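Local atomic coordinates of N-Acetyltransferase, PseH (Campylobacter jejuni subsp. jejuni PT14, PDB entry 4XPK), a protein that probably catalyses the N-4 acetylation of a UDP-linked 4-amino-4,6-dideoxy sugar, the third step in making pseudaminic acid for flagellin modification. Residues F87-K92 / Q100-E105. The protein carries 8 engineered substitutions. Residues are numbered along the deposited sequence; the frame is centred on the assembly and turned at random.
Sequences FGLYAK and QILMNE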
ATOM      1  N   PHE A  87       1.664   1.835   6.346  1.00 19.11           N
ATOM      2  CA  PHE A  87       1.543   1.405   4.975  1.00 18.95           C
ATOM      3  C   PHE A  87       0.518   0.301   4.872  1.00 19.72           C
ATOM      4  O   PHE A  87       0.170  -0.366   5.863  1.00 18.76           O
ATOM      5  CB  PHE A  87       2.885   0.890   4.445  1.00 18.47           C
ATOM      6  CG  PHE A  87       3.263  -0.464   4.969  1.00 21.16           C
ATOM      7  CD1 PHE A  87       3.976  -0.590   6.159  1.00 21.33           C
ATOM      8  CD2 PHE A  87       2.893  -1.608   4.297  1.00 20.67           C
ATOM      9  CE1 PHE A  87       4.316  -1.808   6.635  1.00 23.08           C
ATOM     10  CE2 PHE A  87       3.224  -2.852   4.806  1.00 25.12           C
ATOM     11  CZ  PHE A  87       3.943  -2.950   5.949  1.00 22.94           C
ATOM     12  N   GLY A  88       0.093   0.079   3.637  1.00 19.96           N
ATOM     13  CA  GLY A  88      -0.843  -0.995   3.318  1.00 19.65           C
ATOM     14  C   GLY A  88      -0.419  -1.627   1.999  1.00 19.78           C
ATOM     15  O   GLY A  88       0.247  -0.984   1.189  1.00 15.91           O
ATOM     16  N   LEU A  89      -0.818  -2.896   1.774  1.00 20.80           N
ATOM     17  CA  LEU A  89      -0.436  -3.602   0.539  1.00 22.72           C
ATOM     18  C   LEU A  89      -1.565  -4.567   0.133  1.00 24.51           C
ATOM     19  O   LEU A  89      -2.231  -5.159   1.011  1.00 25.04           O
ATOM     20  CB  LEU A  89       0.943  -4.280   0.743  1.00 23.61           C
ATOM     21  CG  LEU A  89       1.317  -5.763   0.871  1.00 27.89           C
ATOM     22  CD1 LEU A  89       0.961  -6.583  -0.337  1.00 28.57           C
ATOM     23  CD2 LEU A  89       2.858  -5.896   1.075  1.00 28.73           C
ATOM     24  N   TYR A  90      -1.877  -4.599  -1.165  1.00 22.76           N
ATOM     25  CA  TYR A  90      -2.945  -5.410  -1.681  1.00 23.72           C
ATOM     26  C   TYR A  90      -2.509  -5.987  -3.032  1.00 22.69           C
ATOM     27  O   TYR A  90      -2.339  -5.259  -3.991  1.00 21.32           O
ATOM     28  CB  TYR A  90      -4.258  -4.589  -1.828  1.00 24.56           C
ATOM     29  CG  TYR A  90      -5.476  -5.494  -2.045  1.00 33.28           C
ATOM     30  CD1 TYR A  90      -5.862  -5.876  -3.323  1.00 37.93           C
ATOM     31  CD2 TYR A  90      -6.190  -6.025  -0.968  1.00 38.89           C
ATOM     32  CE1 TYR A  90      -6.934  -6.712  -3.536  1.00 41.73           C
ATOM     33  CE2 TYR A  90      -7.282  -6.875  -1.177  1.00 44.19           C
ATOM     34  CZ  TYR A  90      -7.642  -7.217  -2.471  1.00 45.29           C
ATOM     35  OH  TYR A  90      -8.721  -8.043  -2.712  1.00 50.62           O
ATOM     36  N   ALA A  91      -2.323  -7.296  -3.089  1.00 22.42           N
ATOM     37  CA  ALA A  91      -1.943  -7.970  -4.324  1.00 21.86           C
ATOM     38  C   ALA A  91      -3.185  -8.115  -5.186  1.00 21.49           C
ATOM     39  O   ALA A  91      -4.276  -8.258  -4.675  1.00 23.08           O
ATOM     40  CB  ALA A  91      -1.360  -9.371  -4.014  1.00 23.32           C
ATOM     41  N   LYS A  92      -2.998  -8.104  -6.496  1.00 20.43           N
ATOM     42  CA  LYS A  92      -4.028  -8.361  -7.429  1.00 22.36           C
ATOM     43  C   LYS A  92      -4.555  -9.768  -7.045  1.00 23.58           C
ATOM     44  O   LYS A  92      -3.744 -10.659  -6.808  1.00 23.55           O
ATOM     45  CB  LYS A  92      -3.458  -8.305  -8.852  1.00 22.24           C
ATOM     46  CG  LYS A  92      -4.452  -8.588  -9.948  1.00 27.38           C
ATOM     47  CD  LYS A  92      -3.850  -8.215 -11.266  1.00 31.01           C
ATOM     48  CE  LYS A  92      -4.295  -9.085 -12.377  1.00 36.56           C
ATOM     49  NZ  LYS A  92      -5.706  -8.971 -12.502  1.00 38.22           N
ATOM     50  N   GLN A 100       6.052 -10.420  -1.681  1.00 22.78           N
ATOM     51  CA  GLN A 100       7.423 -10.009  -1.417  1.00 23.64           C
ATOM     52  C   GLN A 100       7.879  -8.888  -2.337  1.00 22.85           C
ATOM     53  O   GLN A 100       8.638  -8.021  -1.924  1.00 22.84           O
ATOM     54  CB  GLN A 100       8.378 -11.196  -1.532  1.00 24.53           C
ATOM     55  CG  GLN A 100       9.816 -10.892  -1.071  1.00 25.48           C
ATOM     56  CD  GLN A 100       9.896 -10.347   0.356  1.00 26.22           C
ATOM     57  OE1 GLN A 100       9.416 -10.976   1.290  1.00 22.82           O
ATOM     58  NE2 GLN A 100      10.516  -9.180   0.522  1.00 19.14           N
ATOM     59  N   ILE A 101       7.405  -8.901  -3.584  1.00 22.34           N
ATOM     60  CA  ILE A 101       7.702  -7.823  -4.515  1.00 21.02           C
ATOM     61  C   ILE A 101       7.151  -6.512  -4.037  1.00 18.00           C
ATOM     62  O   ILE A 101       7.856  -5.492  -4.036  1.00 19.48           O
ATOM     63  CB  ILE A 101       7.137  -8.102  -5.918  1.00 21.85           C
ATOM     64  CG1 ILE A 101       7.838  -9.292  -6.538  1.00 25.11           C
ATOM     65  CG2 ILE A 101       7.381  -6.878  -6.819  1.00 20.65           C
ATOM     66  CD1 ILE A 101       7.312  -9.590  -7.967  1.00 27.56           C
ATOM     67  N   LEU A 102       5.899  -6.531  -3.602  1.00 17.69           N
ATOM     68  CA  LEU A 102       5.238  -5.365  -3.092  1.00 17.33           C
ATOM     69  C   LEU A 102       5.920  -4.845  -1.802  1.00 16.94           C
ATOM     70  O   LEU A 102       6.117  -3.629  -1.660  1.00 15.48           O
ATOM     71  CB  LEU A 102       3.752  -5.591  -2.849  1.00 17.23           C
ATOM     72  CG  LEU A 102       2.908  -5.986  -4.062  1.00 20.97           C
ATOM     73  CD1 LEU A 102       1.453  -6.334  -3.648  1.00 22.01           C
ATOM     74  CD2 LEU A 102       2.969  -4.848  -5.123  1.00 17.28           C
ATOM     75  N   MET A 103       6.288  -5.761  -0.915  1.00 18.36           N
ATOM     76  CA  MET A 103       7.019  -5.404   0.330  1.00 19.07           C
ATOM     77  C   MET A 103       8.365  -4.721  -0.033  1.00 18.62           C
ATOM     78  O   MET A 103       8.747  -3.713   0.576  1.00 17.01           O
ATOM     79  CB  MET A 103       7.391  -6.656   1.132  1.00 20.93           C
ATOM     80  CG  MET A 103       6.601  -7.091   2.296  1.00 30.38           C
ATOM     81  SD  MET A 103       6.551  -6.019   3.781  1.00 42.18           S
ATOM     82  CE  MET A 103       4.926  -5.642   3.193  1.00 30.06           C
ATOM     83  N   ASN A 104       9.090  -5.276  -1.018  1.00 18.15           N
ATOM     84  CA  ASN A 104      10.341  -4.638  -1.461  1.00 18.69           C
ATOM     85  C   ASN A 104      10.101  -3.202  -1.859  1.00 18.37           C
ATOM     86  O   ASN A 104      10.884  -2.312  -1.516  1.00 18.59           O
ATOM     87  CB  ASN A 104      11.048  -5.373  -2.630  1.00 19.41           C
ATOM     88  CG  ASN A 104      11.677  -6.716  -2.208  1.00 23.12           C
ATOM     89  OD1 ASN A 104      12.023  -6.939  -1.029  1.00 21.57           O
ATOM     90  ND2 ASN A 104      11.798  -7.629  -3.181  1.00 19.80           N
ATOM     91  N   GLU A 105       9.036  -2.963  -2.626  1.00 16.51           N
ATOM     92  CA  GLU A 105       8.751  -1.658  -3.103  1.00 16.77           C
ATOM     93  C   GLU A 105       8.373  -0.704  -1.990  1.00 15.79           C
ATOM     94  O   GLU A 105       8.750   0.435  -2.010  1.00 16.91           O
ATOM     95  CB  GLU A 105       7.632  -1.720  -4.156  1.00 17.18           C
ATOM     96  CG  GLU A 105       8.132  -2.319  -5.459  1.00 19.84           C
ATOM     97  CD  GLU A 105       9.353  -1.601  -6.063  1.00 29.50           C
ATOM     98  OE1 GLU A 105       9.393  -0.320  -6.140  1.00 31.73           O
ATOM     99  OE2 GLU A 105      10.286  -2.324  -6.468  1.00 32.87           O
TER
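F87, L89 and A91 of a strand face L102 and M103 of the helix that follows it, with the two short axes running nearly antiparallel (150°) and 9.0 Å apart at closest. This is the first half of a right-handed beta-alpha-beta crossover of the GNAT fold: strand 84-91 leads into helix 99-114, which packs on the sheet and returns the chain to the parallel strand 118-124. The backbones come nearest at L89 and L102, their CA atoms 7.0 Å apart. No hydrogen bond links the two segments; the join is apolar. The residue after L102, M103, has a chain bent at chi2 and chi3 that turns its end toward the ring of F87. Its sulfur makes an oblique Met-aromatic contact, SD lying 5.5 Å from the centroid of the F87 ring. M103 CE is modelled obliquely to that ring, near F87 CE2, but the exact place of this methyl is doubtful because it also clashes with L89 CD2. Y134 of helix 128-136 meets the F87 ring edge-to-face and also touches M103. L102, with CG beside its backbone N and anti to the carbonyl carbon (chi1 -60°), points CD1 at the strand, with chi2 extended. I72 and I75 of strand 70-78 also pack against L102. Bridging alternate residues of one strand, L102 CD1 lies 3.8 Å from A91 CA and meets L89 CD1 at a tight 3.4 Å.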